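Long-range contacts in DNA methyltransferase (Nicotiana tabacum, PDB 4ONQ), which probably methylates cytosine C5 in DNA using S-adenosylmethionine, the part in hand being the catalytic domain of a plant DRM-type methyltransferase bound to sinefungin: residues Asn123-Ala128 / Lys163-Trp168; Pro176-Glu181 / Asp202-Leu207; Gly230-Ser235 / Leu254-Ser259; Leu234-Gly239 / Asp308-Gly313. The protein carries 5 engineered substitutions. All coordinates share one frame; numbering follows the deposited sequence.

Interaction 1: residues Asn123-Ala128 / Lys163-Trp168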
loop_
_atom_site.group_PDB
_atom_site.type_symbol
_atom_site.label_atom_id
_atom_site.label_comp_id
_atom_site.label_asym_id
_atom_site.label_seq_id
_atom_site.Cartn_x
_atom_site.Cartn_y
_atom_site.Cartn_z
ATOM N N ASN A 123 11.153 -8.820 -2.973
ATOM C CA ASN A 123 11.468 -7.648 -2.166
ATOM C C ASN A 123 10.427 -6.549 -2.360
ATOM O O ASN A 123 9.460 -6.733 -3.102
ATOM C CB ASN A 123 12.865 -7.132 -2.505
ATOM C CG ASN A 123 13.956 -8.067 -2.031
ATOM O OD1 ASN A 123 13.680 -9.140 -1.500
ATOM N ND2 ASN A 123 15.204 -7.667 -2.227
ATOM N N CYS A 124 10.616 -5.420 -1.682
ATOM C CA CYS A 124 9.703 -4.286 -1.806
ATOM C C CYS A 124 9.563 -3.883 -3.268
ATOM O O CYS A 124 10.559 -3.760 -3.982
ATOM C CB CYS A 124 10.198 -3.100 -0.968
ATOM S SG CYS A 124 9.007 -1.732 -0.813
ATOM N N LEU A 125 8.328 -3.701 -3.719
ATOM C CA LEU A 125 8.083 -3.342 -5.113
ATOM C C LEU A 125 8.370 -1.861 -5.334
ATOM O O LEU A 125 7.763 -1.017 -4.685
ATOM C CB LEU A 125 6.639 -3.651 -5.498
ATOM C CG LEU A 125 6.164 -5.081 -5.252
ATOM C CD1 LEU A 125 4.666 -5.189 -5.508
ATOM C CD2 LEU A 125 6.932 -6.065 -6.117
ATOM N N GLN A 126 9.297 -1.541 -6.231
ATOM C CA GLN A 126 9.652 -0.141 -6.477
ATOM C C GLN A 126 9.301 0.360 -7.875
ATOM O O GLN A 126 8.762 -0.376 -8.701
ATOM C CB GLN A 126 11.130 0.129 -6.172
ATOM C CG GLN A 126 11.944 -1.098 -5.860
ATOM C CD GLN A 126 12.778 -0.940 -4.599
ATOM O OE1 GLN A 126 12.916 0.164 -4.070
ATOM N NE2 GLN A 126 13.328 -2.049 -4.108
ATOM N N THR A 127 9.639 1.618 -8.129
ATOM C CA THR A 127 9.215 2.315 -9.343
ATOM C C THR A 127 10.067 1.978 -10.574
ATOM O O THR A 127 9.564 1.909 -11.691
ATOM C CB THR A 127 9.186 3.849 -9.120
ATOM O OG1 THR A 127 10.479 4.299 -8.700
ATOM C CG2 THR A 127 8.181 4.203 -8.039
ATOM N N ALA A 128 11.356 1.755 -10.361
ATOM C CA ALA A 128 12.282 1.530 -11.462
ATOM C C ALA A 128 12.347 0.056 -11.833
ATOM O O ALA A 128 12.272 -0.812 -10.965
ATOM C CB ALA A 128 13.672 2.048 -11.098
ATOM N N LYS A 163 17.707 -7.214 -6.002
ATOM C CA LYS A 163 17.757 -5.792 -6.120
ATOM C C LYS A 163 16.710 -5.263 -7.050
ATOM O O LYS A 163 16.163 -4.235 -6.846
ATOM C CB LYS A 163 19.129 -5.353 -6.553
ATOM C CG LYS A 163 19.203 -3.914 -6.963
ATOM C CD LYS A 163 20.619 -3.457 -7.160
ATOM C CE LYS A 163 20.644 -1.969 -7.323
ATOM N NZ LYS A 163 21.705 -1.543 -8.224
ATOM N N TRP A 164 16.455 -5.977 -8.101
ATOM C CA TRP A 164 15.545 -5.471 -9.121
ATOM C C TRP A 164 14.234 -6.243 -9.214
ATOM O O TRP A 164 13.417 -5.963 -10.089
ATOM C CB TRP A 164 16.238 -5.473 -10.486
ATOM C CG TRP A 164 17.345 -4.482 -10.574
ATOM C CD1 TRP A 164 18.670 -4.708 -10.338
ATOM C CD2 TRP A 164 17.226 -3.098 -10.914
ATOM N NE1 TRP A 164 19.385 -3.548 -10.521
ATOM C CE2 TRP A 164 18.522 -2.546 -10.874
ATOM C CE3 TRP A 164 16.150 -2.274 -11.265
ATOM C CZ2 TRP A 164 18.771 -1.207 -11.156
ATOM C CZ3 TRP A 164 16.401 -0.945 -11.552
ATOM C CH2 TRP A 164 17.700 -0.423 -11.493
ATOM N N ASN A 165 14.036 -7.204 -8.315
ATOM C CA ASN A 165 12.841 -8.041 -8.339
ATOM C C ASN A 165 12.640 -8.711 -9.699
ATOM O O ASN A 165 11.574 -8.614 -10.309
ATOM C CB ASN A 165 11.601 -7.243 -7.925
ATOM C CG ASN A 165 11.392 -7.231 -6.419
ATOM O OD1 ASN A 165 11.846 -8.130 -5.715
ATOM N ND2 ASN A 165 10.693 -6.214 -5.920
ATOM N N LEU A 166 13.684 -9.383 -10.172
ATOM C CA LEU A 166 13.613 -10.114 -11.427
ATOM C C LEU A 166 13.078 -11.513 -11.181
ATOM O O LEU A 166 13.401 -12.137 -10.178
ATOM C CB LEU A 166 14.989 -10.174 -12.079
ATOM C CG LEU A 166 15.591 -8.796 -12.330
ATOM C CD1 LEU A 166 16.997 -8.934 -12.856
ATOM C CD2 LEU A 166 14.737 -7.993 -13.299
ATOM N N VAL A 167 12.244 -11.995 -12.093
ATOM C CA VAL A 167 11.646 -13.313 -11.961
ATOM C C VAL A 167 11.994 -14.139 -13.193
ATOM O O VAL A 167 12.187 -13.594 -14.271
ATOM C CB VAL A 167 10.116 -13.210 -11.803
ATOM C CG1 VAL A 167 9.763 -12.486 -10.498
ATOM C CG2 VAL A 167 9.502 -12.483 -12.998
ATOM N N TRP A 168 12.085 -15.452 -13.025
ATOM C CA TRP A 168 12.414 -16.335 -14.139
ATOM C C TRP A 168 11.191 -16.591 -15.001
ATOM O O TRP A 168 10.132 -16.930 -14.485
ATOM C CB TRP A 168 13.001 -17.657 -13.636
ATOM C CG TRP A 168 14.265 -17.460 -12.860
ATOM C CD1 TRP A 168 14.381 -17.249 -11.513
ATOM C CD2 TRP A 168 15.597 -17.435 -13.388
ATOM N NE1 TRP A 168 15.708 -17.101 -11.170
ATOM C CE2 TRP A 168 16.473 -17.212 -12.302
ATOM C CE3 TRP A 168 16.136 -17.579 -14.672
ATOM C CZ2 TRP A 168 17.856 -17.132 -12.462
ATOM C CZ3 TRP A 168 17.509 -17.497 -14.830
ATOM C CH2 TRP A 168 18.354 -17.274 -13.728
HETATM O O HOH W 1 10.282 -3.864 -7.895
#
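Asn165 meets the backbone of Asn123 through both ends of its carboxamide, and this small polar exchange is the tight part of a contact that is otherwise sparse. Its OD1 accepts the N-H of Asn123 at 2.9 Å, with the donor in the carbonyl plane and on a lone pair. Its ND2 in turn donates to Asn123 O at 3.1 Å, arriving from well above that carbonyl's plane. A water extends the grip: it accepts from both Asn165 ND2 and Gln126 N, so the amide reaches a second point on the loop. With donor and acceptor both engaged, the amide's rotation is largely fixed. The Leu125 side chain crosses that of Asn165 at about a right angle and brings CD2 to 3.8 Å from Asn165 ND2. The other end is looser: exposed Ala128 brings CB to 4.1 Å from CZ3 of the Trp164 indole, a single oblique apolar touch. The backbone helps to place the amide, for Asn165 has positive phi (54°) where helix 151-164 ends, and chi1 of -87° turns it to the loop. Here it also ties down 123-128, but a left-handed asparagine just after a helix is a classic helix ending.

Interaction 2: residues Pro176-Glu181 / Asp202-Leu207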
loop_
_atom_site.group_PDB
_atom_site.type_symbol
_atom_site.label_atom_id
_atom_site.label_comp_id
_atom_site.label_asym_id
_atom_site.label_seq_id
_atom_site.Cartn_x
_atom_site.Cartn_y
_atom_site.Cartn_z
ATOM N N PRO A 176 11.917 -8.295 -15.518
ATOM C CA PRO A 176 11.224 -7.535 -14.477
ATOM C C PRO A 176 9.734 -7.887 -14.485
ATOM O O PRO A 176 9.235 -8.398 -15.492
ATOM C CB PRO A 176 11.437 -6.081 -14.902
ATOM C CG PRO A 176 11.646 -6.152 -16.400
ATOM C CD PRO A 176 12.331 -7.462 -16.661
ATOM N N LEU A 177 9.047 -7.643 -13.373
ATOM C CA LEU A 177 7.603 -7.823 -13.326
ATOM C C LEU A 177 6.913 -6.918 -14.342
ATOM O O LEU A 177 7.288 -5.756 -14.498
ATOM C CB LEU A 177 7.081 -7.479 -11.934
ATOM C CG LEU A 177 7.612 -8.345 -10.794
ATOM C CD1 LEU A 177 7.422 -7.620 -9.470
ATOM C CD2 LEU A 177 6.916 -9.706 -10.791
ATOM N N GLU A 178 5.909 -7.446 -15.034
ATOM C CA GLU A 178 5.066 -6.613 -15.882
ATOM C C GLU A 178 3.994 -5.972 -14.995
ATOM O O GLU A 178 3.656 -6.517 -13.943
ATOM C CB GLU A 178 4.442 -7.446 -17.013
ATOM C CG GLU A 178 5.437 -7.910 -18.089
ATOM C CD GLU A 178 6.017 -6.760 -18.920
ATOM O OE1 GLU A 178 5.250 -5.852 -19.324
ATOM O OE2 GLU A 178 7.245 -6.765 -19.167
ATOM N N PRO A 179 3.469 -4.806 -15.406
ATOM C CA PRO A 179 2.496 -4.056 -14.602
ATOM C C PRO A 179 1.277 -4.843 -14.094
ATOM O O PRO A 179 0.860 -4.566 -12.977
ATOM C CB PRO A 179 2.063 -2.930 -15.546
ATOM C CG PRO A 179 3.250 -2.705 -16.411
ATOM C CD PRO A 179 3.875 -4.057 -16.610
ATOM N N ASP A 180 0.719 -5.782 -14.858
ATOM C CA ASP A 180 -0.415 -6.567 -14.349
ATOM C C ASP A 180 -0.024 -7.420 -13.128
ATOM O O ASP A 180 -0.800 -7.562 -12.175
ATOM C CB ASP A 180 -1.066 -7.427 -15.439
ATOM C CG ASP A 180 -0.153 -8.523 -15.947
ATOM O OD1 ASP A 180 0.990 -8.208 -16.333
ATOM O OD2 ASP A 180 -0.578 -9.702 -15.952
ATOM N N GLU A 181 1.196 -7.953 -13.151
ATOM C CA GLU A 181 1.719 -8.733 -12.032
ATOM C C GLU A 181 1.871 -7.863 -10.786
ATOM O O GLU A 181 1.497 -8.274 -9.683
ATOM C CB GLU A 181 3.040 -9.407 -12.408
ATOM C CG GLU A 181 2.902 -10.309 -13.621
ATOM C CD GLU A 181 4.229 -10.815 -14.185
ATOM O OE1 GLU A 181 5.273 -10.130 -14.055
ATOM O OE2 GLU A 181 4.216 -11.913 -14.779
ATOM N N ASP A 202 5.205 5.328 -15.925
ATOM C CA ASP A 202 4.322 5.953 -14.945
ATOM C C ASP A 202 3.413 4.935 -14.259
ATOM O O ASP A 202 3.021 5.128 -13.111
ATOM C CB ASP A 202 3.480 7.059 -15.586
ATOM C CG ASP A 202 4.127 8.422 -15.477
ATOM O OD1 ASP A 202 5.004 8.594 -14.608
ATOM O OD2 ASP A 202 3.750 9.326 -16.255
ATOM N N ARG A 203 3.056 3.868 -14.968
ATOM C CA ARG A 203 2.325 2.771 -14.344
ATOM C C ARG A 203 3.175 2.256 -13.190
ATOM O O ARG A 203 2.700 2.116 -12.060
ATOM C CB ARG A 203 2.085 1.633 -15.337
ATOM C CG ARG A 203 0.977 1.844 -16.347
ATOM C CD ARG A 203 -0.023 0.707 -16.204
ATOM N NE ARG A 203 -0.005 -0.275 -17.279
ATOM C CZ ARG A 203 -0.584 -1.468 -17.190
ATOM N NH1 ARG A 203 -0.529 -2.315 -18.215
ATOM N NH2 ARG A 203 -1.209 -1.818 -16.069
ATOM N N TYR A 204 4.448 1.994 -13.477
ATOM C CA TYR A 204 5.360 1.512 -12.439
ATOM C C TYR A 204 5.554 2.515 -11.313
ATOM O O TYR A 204 5.625 2.132 -10.156
ATOM C CB TYR A 204 6.722 1.164 -13.014
ATOM C CG TYR A 204 6.763 -0.107 -13.817
ATOM C CD1 TYR A 204 7.047 -0.071 -15.174
ATOM C CD2 TYR A 204 6.532 -1.348 -13.217
ATOM C CE1 TYR A 204 7.105 -1.230 -15.918
ATOM C CE2 TYR A 204 6.579 -2.518 -13.957
ATOM C CZ TYR A 204 6.869 -2.448 -15.309
ATOM O OH TYR A 204 6.944 -3.582 -16.076
ATOM N N LYS A 205 5.613 3.775 -11.621
ATOM C CA LYS A 205 5.763 4.751 -10.603
ATOM C C LYS A 205 4.555 4.885 -9.712
ATOM O O LYS A 205 4.681 5.008 -8.543
ATOM C CB LYS A 205 6.127 6.059 -11.249
ATOM C CG LYS A 205 6.338 7.188 -10.300
ATOM C CD LYS A 205 6.488 8.505 -11.019
ATOM C CE LYS A 205 6.949 9.635 -10.120
ATOM N NZ LYS A 205 5.875 10.344 -9.404
ATOM N N SER A 206 3.374 4.832 -10.270
ATOM C CA SER A 206 2.159 4.916 -9.466
ATOM C C SER A 206 1.918 3.654 -8.633
ATOM O O SER A 206 1.429 3.731 -7.504
ATOM C CB SER A 206 0.941 5.219 -10.347
ATOM O OG SER A 206 0.998 6.546 -10.858
ATOM N N LEU A 207 2.261 2.495 -9.186
ATOM C CA LEU A 207 2.103 1.247 -8.446
ATOM C C LEU A 207 3.148 1.143 -7.337
ATOM O O LEU A 207 2.831 0.824 -6.186
ATOM C CB LEU A 207 2.181 0.050 -9.395
ATOM C CG LEU A 207 0.977 -0.135 -10.328
ATOM C CD1 LEU A 207 1.353 -0.961 -11.569
ATOM C CD2 LEU A 207 -0.155 -0.794 -9.584
#
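This is a buried packing contact between two helices of the methyltransferase domain: the first turn of helix 179-186 sets a proline against the flank of helix 200-208. Helix 179-186 opens with Glu178 at its N-cap, and one half of a capping box is present, because Glu181 OE1 accepts Glu178 N at 2.9 Å. The carboxylate of Glu178 turns elsewhere, to a salt bridge with Arg200. Next in line, Pro179 is the wedge, and two neighbouring side chains of the other helix receive it. Pro179 CG lies 4.3 Å from the Tyr204 ring centroid and 29° off the ring normal, an off-centre CH-pi contact, while Pro179 CD comes to 3.6 Å from Tyr204 CZ. The same tyrosine is anchored by its hydroxyl, which donates to Leu177 O at 2.7 Å, in the carbonyl plane and on a lone pair. Thus the ring is pinned at its far end just where the proline leans on it. Leu207 CD1 lies more loosely alongside, 4.5 Å from Pro179 CB. On the other flank, Arg203 bends at chi2 and chi3 (-123° and -107°), which folds its guanidinium back over the proline; the group's NH2 is held by a salt bridge to Glu183 and a hydrogen bond to Thr193. Pro179 CB consequently sits over the centre of one guanidinium face, 3.4 Å from Arg203 CZ.

Interaction 3: residues Gly230-Ser235 / Leu254-Ser259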
loop_
_atom_site.group_PDB
_atom_site.type_symbol
_atom_site.label_atom_id
_atom_site.label_comp_id
_atom_site.label_asym_id
_atom_site.label_seq_id
_atom_site.Cartn_x
_atom_site.Cartn_y
_atom_site.Cartn_z
ATOM N N GLY A 230 -22.666 4.075 5.167
ATOM C CA GLY A 230 -21.640 4.473 4.253
ATOM C C GLY A 230 -20.705 5.417 4.942
ATOM O O GLY A 230 -20.998 5.991 5.948
ATOM N N ILE A 231 -19.557 5.560 4.361
ATOM C CA ILE A 231 -18.493 6.250 5.009
ATOM C C ILE A 231 -18.059 7.462 4.197
ATOM O O ILE A 231 -18.160 7.467 3.001
ATOM C CB ILE A 231 -17.369 5.250 5.348
ATOM C CG1 ILE A 231 -16.534 5.729 6.480
ATOM C CG2 ILE A 231 -16.486 4.918 4.180
ATOM C CD1 ILE A 231 -15.447 4.748 6.791
ATOM N N ASN A 232 -17.651 8.510 4.888
ATOM C CA ASN A 232 -17.136 9.712 4.273
ATOM C C ASN A 232 -15.649 9.742 4.479
ATOM O O ASN A 232 -15.206 9.631 5.564
ATOM C CB ASN A 232 -17.750 10.919 4.942
ATOM C CG ASN A 232 -19.069 11.320 4.349
ATOM O OD1 ASN A 232 -19.495 10.797 3.363
ATOM N ND2 ASN A 232 -19.703 12.279 4.954
ATOM N N VAL A 233 -14.876 9.879 3.422
ATOM C CA VAL A 233 -13.436 9.707 3.530
ATOM C C VAL A 233 -12.679 10.920 3.020
ATOM O O VAL A 233 -12.942 11.411 1.921
ATOM C CB VAL A 233 -12.959 8.488 2.719
ATOM C CG1 VAL A 233 -11.473 8.265 2.932
ATOM C CG2 VAL A 233 -13.753 7.255 3.102
ATOM N N LEU A 234 -11.744 11.410 3.823
ATOM C CA LEU A 234 -10.771 12.366 3.330
ATOM C C LEU A 234 -9.508 11.592 2.985
ATOM O O LEU A 234 -8.767 11.170 3.874
ATOM C CB LEU A 234 -10.472 13.446 4.363
ATOM C CG LEU A 234 -9.509 14.536 3.875
ATOM C CD1 LEU A 234 -9.996 15.094 2.558
ATOM C CD2 LEU A 234 -9.357 15.660 4.891
ATOM N N SER A 235 -9.278 11.384 1.692
ATOM C CA SER A 235 -8.111 10.642 1.235
ATOM C C SER A 235 -7.030 11.597 0.747
ATOM O O SER A 235 -7.180 12.235 -0.294
ATOM C CB SER A 235 -8.500 9.670 0.123
ATOM O OG SER A 235 -7.445 8.766 -0.146
ATOM N N LEU A 254 -19.177 3.525 0.184
ATOM C CA LEU A 254 -18.580 4.818 0.161
ATOM C C LEU A 254 -19.600 5.874 -0.152
ATOM O O LEU A 254 -20.165 5.890 -1.203
ATOM C CB LEU A 254 -17.518 4.841 -0.909
ATOM C CG LEU A 254 -16.375 3.884 -0.689
ATOM C CD1 LEU A 254 -15.611 3.680 -1.957
ATOM C CD2 LEU A 254 -15.472 4.371 0.398
ATOM N N ASN A 255 -19.785 6.795 0.764
ATOM C CA ASN A 255 -20.722 7.849 0.524
ATOM C C ASN A 255 -20.085 9.096 -0.002
ATOM O O ASN A 255 -20.418 9.555 -1.036
ATOM C CB ASN A 255 -21.519 8.131 1.788
ATOM C CG ASN A 255 -22.324 9.378 1.688
ATOM O OD1 ASN A 255 -21.966 10.393 2.242
ATOM N ND2 ASN A 255 -23.427 9.311 0.975
ATOM N N THR A 256 -19.081 9.582 0.638
ATOM C CA THR A 256 -18.436 10.651 -0.011
ATOM C C THR A 256 -16.935 10.468 0.157
ATOM O O THR A 256 -16.499 10.116 1.211
ATOM C CB THR A 256 -18.965 11.922 0.565
ATOM O OG1 THR A 256 -19.688 12.642 -0.428
ATOM C CG2 THR A 256 -17.871 12.763 0.999
ATOM N N VAL A 257 -16.170 10.636 -0.907
ATOM C CA VAL A 257 -14.715 10.640 -0.833
ATOM C C VAL A 257 -14.103 11.930 -1.350
ATOM O O VAL A 257 -14.332 12.316 -2.452
ATOM C CB VAL A 257 -14.092 9.484 -1.620
ATOM C CG1 VAL A 257 -12.588 9.611 -1.658
ATOM C CG2 VAL A 257 -14.479 8.163 -1.029
ATOM N N VAL A 258 -13.308 12.573 -0.525
ATOM C CA VAL A 258 -12.528 13.729 -0.950
ATOM C C VAL A 258 -11.088 13.293 -1.141
ATOM O O VAL A 258 -10.415 12.890 -0.197
ATOM C CB VAL A 258 -12.600 14.889 0.045
ATOM C CG1 VAL A 258 -11.768 16.063 -0.463
ATOM C CG2 VAL A 258 -14.040 15.310 0.250
ATOM N N SER A 259 -10.628 13.363 -2.379
ATOM C CA SER A 259 -9.342 12.808 -2.737
ATOM C C SER A 259 -8.425 13.922 -3.197
ATOM O O SER A 259 -8.754 14.695 -4.103
ATOM C CB SER A 259 -9.509 11.754 -3.830
ATOM O OG SER A 259 -8.268 11.178 -4.181
#
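Ile231 O is gripped by two consecutive amides of the neighbouring strand: Asn255 N donates to it at 2.8 Å, and Thr256 N adds a weak, longer bond at 3.3 Å. That double grip marks a beta bulge, where the register slips by one residue between Ile231 and Asn232. The two parallel strands flank helix 242-249 in sequence, forming a beta-alpha-beta crossover of the Rossmann-like class I methyltransferase fold. Beyond the bulge the ladder is regular. Val233 N donates to Thr256 O, Val258 N to Val233 O at 2.7 Å, and Ser235 N to Val258 O; the middle bond is nearly straight, 167° at the hydrogen. One face of the pair starts apolar with Ile231, Val233, Leu254 and Val257; Ile231 CG2 lies 4.0 Å from Leu254 CD2, and Leu247 of helix 242-249 packs on Val233 and Leu254. It ends in Ser235 and Ser259, with Ser235 OG held by Glu244 of that helix. The other face begins with a buried amide, that of Asn232, whose ND2 is satisfied by the carbonyls of Phe304 and Gly306. It continues with Leu234 and Val258, under Phe307, and Leu234 also reaches helix 337-352. Two torsions steer the leucine's branch: chi1 of -177° sets CG opposite the backbone N, and chi2 of 52° swings CD1 across the strand gap until Leu234 CD1 rests 3.6 Å from Val258 CB.

Interaction 4: residues Leu234-Gly239 / Asp308-Gly313. With SFG (sinefungin), chain C.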
loop_
_atom_site.group_PDB
_atom_site.type_symbol
_atom_site.label_atom_id
_atom_site.label_comp_id
_atom_site.label_asym_id
_atom_site.label_seq_id
_atom_site.Cartn_x
_atom_site.Cartn_y
_atom_site.Cartn_z
ATOM N N LEU A 234 -11.744 11.410 3.823
ATOM C CA LEU A 234 -10.771 12.366 3.330
ATOM C C LEU A 234 -9.508 11.592 2.985
ATOM O O LEU A 234 -8.767 11.170 3.874
ATOM C CB LEU A 234 -10.472 13.446 4.363
ATOM C CG LEU A 234 -9.509 14.536 3.875
ATOM C CD1 LEU A 234 -9.996 15.094 2.558
ATOM C CD2 LEU A 234 -9.357 15.660 4.891
ATOM N N SER A 235 -9.278 11.384 1.692
ATOM C CA SER A 235 -8.111 10.642 1.235
ATOM C C SER A 235 -7.030 11.597 0.747
ATOM O O SER A 235 -7.180 12.235 -0.294
ATOM C CB SER A 235 -8.500 9.670 0.123
ATOM O OG SER A 235 -7.445 8.766 -0.146
ATOM N N LEU A 236 -5.943 11.692 1.504
ATOM C CA LEU A 236 -4.879 12.638 1.196
ATOM C C LEU A 236 -3.721 11.916 0.541
ATOM O O LEU A 236 -3.355 10.824 0.972
ATOM C CB LEU A 236 -4.403 13.347 2.465
ATOM C CG LEU A 236 -5.477 14.140 3.214
ATOM C CD1 LEU A 236 -4.923 14.720 4.502
ATOM C CD2 LEU A 236 -6.027 15.238 2.321
ATOM N N PHE A 237 -3.152 12.537 -0.492
ATOM C CA PHE A 237 -2.106 11.920 -1.299
ATOM C C PHE A 237 -2.576 10.547 -1.745
ATOM O O PHE A 237 -1.904 9.546 -1.497
ATOM C CB PHE A 237 -0.816 11.789 -0.494
ATOM C CG PHE A 237 -0.488 12.999 0.326
ATOM C CD1 PHE A 237 -0.134 14.188 -0.283
ATOM C CD2 PHE A 237 -0.525 12.944 1.709
ATOM C CE1 PHE A 237 0.171 15.302 0.468
ATOM C CE2 PHE A 237 -0.222 14.055 2.467
ATOM C CZ PHE A 237 0.127 15.236 1.845
ATOM N N SER A 238 -3.737 10.503 -2.391
ATOM C CA SER A 238 -4.462 9.248 -2.577
ATOM C C SER A 238 -3.937 8.342 -3.688
ATOM O O SER A 238 -4.285 7.162 -3.736
ATOM C CB SER A 238 -5.956 9.518 -2.772
ATOM O OG SER A 238 -6.165 10.569 -3.691
ATOM N N GLY A 239 -3.115 8.899 -4.575
ATOM C CA GLY A 239 -2.488 8.139 -5.644
ATOM C C GLY A 239 -3.464 7.424 -6.562
ATOM O O GLY A 239 -4.331 8.045 -7.176
ATOM N N ASP A 308 -15.484 10.550 8.360
ATOM C CA ASP A 308 -15.391 9.404 9.245
ATOM C C ASP A 308 -13.949 8.923 9.314
ATOM O O ASP A 308 -13.449 8.567 10.377
ATOM C CB ASP A 308 -16.311 8.284 8.756
ATOM C CG ASP A 308 -17.769 8.712 8.697
ATOM O OD1 ASP A 308 -18.436 8.455 7.671
ATOM O OD2 ASP A 308 -18.254 9.302 9.684
ATOM N N LEU A 309 -13.281 8.936 8.166
ATOM C CA LEU A 309 -11.903 8.481 8.070
ATOM C C LEU A 309 -11.067 9.455 7.244
ATOM O O LEU A 309 -11.473 9.870 6.161
ATOM C CB LEU A 309 -11.856 7.084 7.440
ATOM C CG LEU A 309 -10.474 6.527 7.077
ATOM C CD1 LEU A 309 -9.621 6.324 8.317
ATOM C CD2 LEU A 309 -10.605 5.241 6.296
ATOM N N VAL A 310 -9.909 9.840 7.767
ATOM C CA VAL A 310 -8.919 10.517 6.945
ATOM C C VAL A 310 -7.694 9.625 6.832
ATOM O O VAL A 310 -7.177 9.128 7.830
ATOM C CB VAL A 310 -8.586 11.951 7.437
ATOM C CG1 VAL A 310 -8.987 12.136 8.884
ATOM C CG2 VAL A 310 -7.118 12.288 7.203
ATOM N N ILE A 311 -7.247 9.393 5.621
ATOM C CA ILE A 311 -6.208 8.436 5.367
ATOM C C ILE A 311 -5.217 8.998 4.366
ATOM O O ILE A 311 -5.592 9.575 3.401
ATOM C CB ILE A 311 -6.829 7.113 4.869
ATOM C CG1 ILE A 311 -5.786 6.120 4.427
ATOM C CG2 ILE A 311 -7.758 7.364 3.719
ATOM C CD1 ILE A 311 -6.331 4.764 4.139
ATOM N N GLY A 312 -3.944 8.841 4.654
ATOM C CA GLY A 312 -2.893 9.260 3.779
ATOM C C GLY A 312 -1.648 8.432 3.843
ATOM O O GLY A 312 -1.332 7.868 4.824
ATOM N N GLY A 313 -0.924 8.407 2.758
ATOM C CA GLY A 313 0.238 7.573 2.606
ATOM C C GLY A 313 1.489 8.364 2.385
ATOM O O GLY A 313 1.551 9.526 2.663
HETATM N N SFG C . -1.643 6.276 -1.413
HETATM C CA SFG C . -1.265 6.160 -2.834
HETATM C C SFG C . -1.761 4.798 -3.311
HETATM O O SFG C . -2.205 4.008 -2.452
HETATM O OXT SFG C . -1.750 4.608 -4.546
HETATM C CB SFG C . 0.260 6.337 -2.945
HETATM C CG SFG C . 0.480 7.796 -2.551
HETATM C CD SFG C . 1.894 8.409 -2.477
HETATM N NE SFG C . 2.744 7.775 -1.466
HETATM C "C5'" SFG C . 1.541 9.879 -2.182
HETATM C "C4'" SFG C . 0.804 10.178 -3.514
HETATM O "O4'" SFG C . 1.363 11.542 -3.227
HETATM C "C3'" SFG C . 1.240 10.345 -4.964
HETATM O "O3'" SFG C . 0.126 10.576 -5.809
HETATM C "C2'" SFG C . 2.162 11.499 -4.913
HETATM O "O2'" SFG C . 2.449 11.936 -6.246
HETATM C "C1'" SFG C . 1.015 12.373 -4.344
HETATM N N9 SFG C . 1.500 13.756 -4.117
HETATM C C8 SFG C . 2.713 14.274 -4.214
HETATM N N7 SFG C . 2.648 15.557 -3.867
HETATM C C5 SFG C . 1.389 15.837 -3.526
HETATM C C6 SFG C . 0.802 16.965 -3.110
HETATM N N6 SFG C . 1.580 18.039 -2.998
HETATM N N1 SFG C . -0.503 17.029 -2.817
HETATM C C2 SFG C . -1.270 15.872 -2.954
HETATM N N3 SFG C . -0.632 14.707 -3.391
HETATM C C4 SFG C . 0.689 14.709 -3.643
#
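Leu234 exchanges both of its backbone polar groups with strand 309-312, and the exchange shows how a parallel pair accounts for its amides one by one. Leu234 N donates to Leu309 O at 2.8 Å, and Leu234 O receives Ile311 N at 2.9 Å. Ile311 then returns its own carbonyl to Leu236 N, also at 2.9 Å. Past the last of these bonds the ladder loosens, and Leu236 O meets Gly312 CA in a bent CA-H...O contact. Apolar packing lines one face of the pair: CB of Leu234 meets CB of Val310, and Leu236 CD1 lies beside Val310 CG2, with Tyr341 and Leu345 of helix 337-352 against this layer.

At the strand's end the acceptors change partner, from protein to ligand. Phe237 adopts positive phi (51°), and its O takes a weak hydrogen bond from the amino N of sinefungin at 3.3 Å. Its CG lies beside the backbone N (chi1 -43°), which turns the ring to the adenine; the meeting is at the ring edge, with Phe237 CD1 3.2 Å from sinefungin N3. Gly239 N is bound by Glu261 OE1, a carboxylate oxygen that also hydrogen-bonds the ligand, so one acidic group links loop and inhibitor. Gly239 CA lies 3.6 Å from the ribose O3', and the missing side chain leaves room for the ligand's CA. Strand 309-312 runs on toward Cys316, the predicted active-site residue, which is not modelled. The Phe-Ser-Gly turn closing a central strand belongs to the first conserved, cofactor-binding motif of C5-cytosine methyltransferases.

Interactions 3 and 4 are core and share strand 231-236, one pairing each of its edges in the central sheet; Asn232 N, bonded to Asp308 OD1, ties them directly. Interactions 1 and 2 lie outside that sheet and also touch, through Leu125 on Leu177 and Thr127 on Tyr204. Their centres are 10 Å apart, whereas those of 1 and 3 stand about 33 Å apart on opposite sides of the chain's centre. Chemistry follows place: the sheet contacts rest on repeated backbone bonds, whereas interaction 1, partly buried, depends on one asparagine amide and a water, and the buried interaction 2 on a proline between an arginine and a tyrosine. Only interaction 4 touches sinefungin.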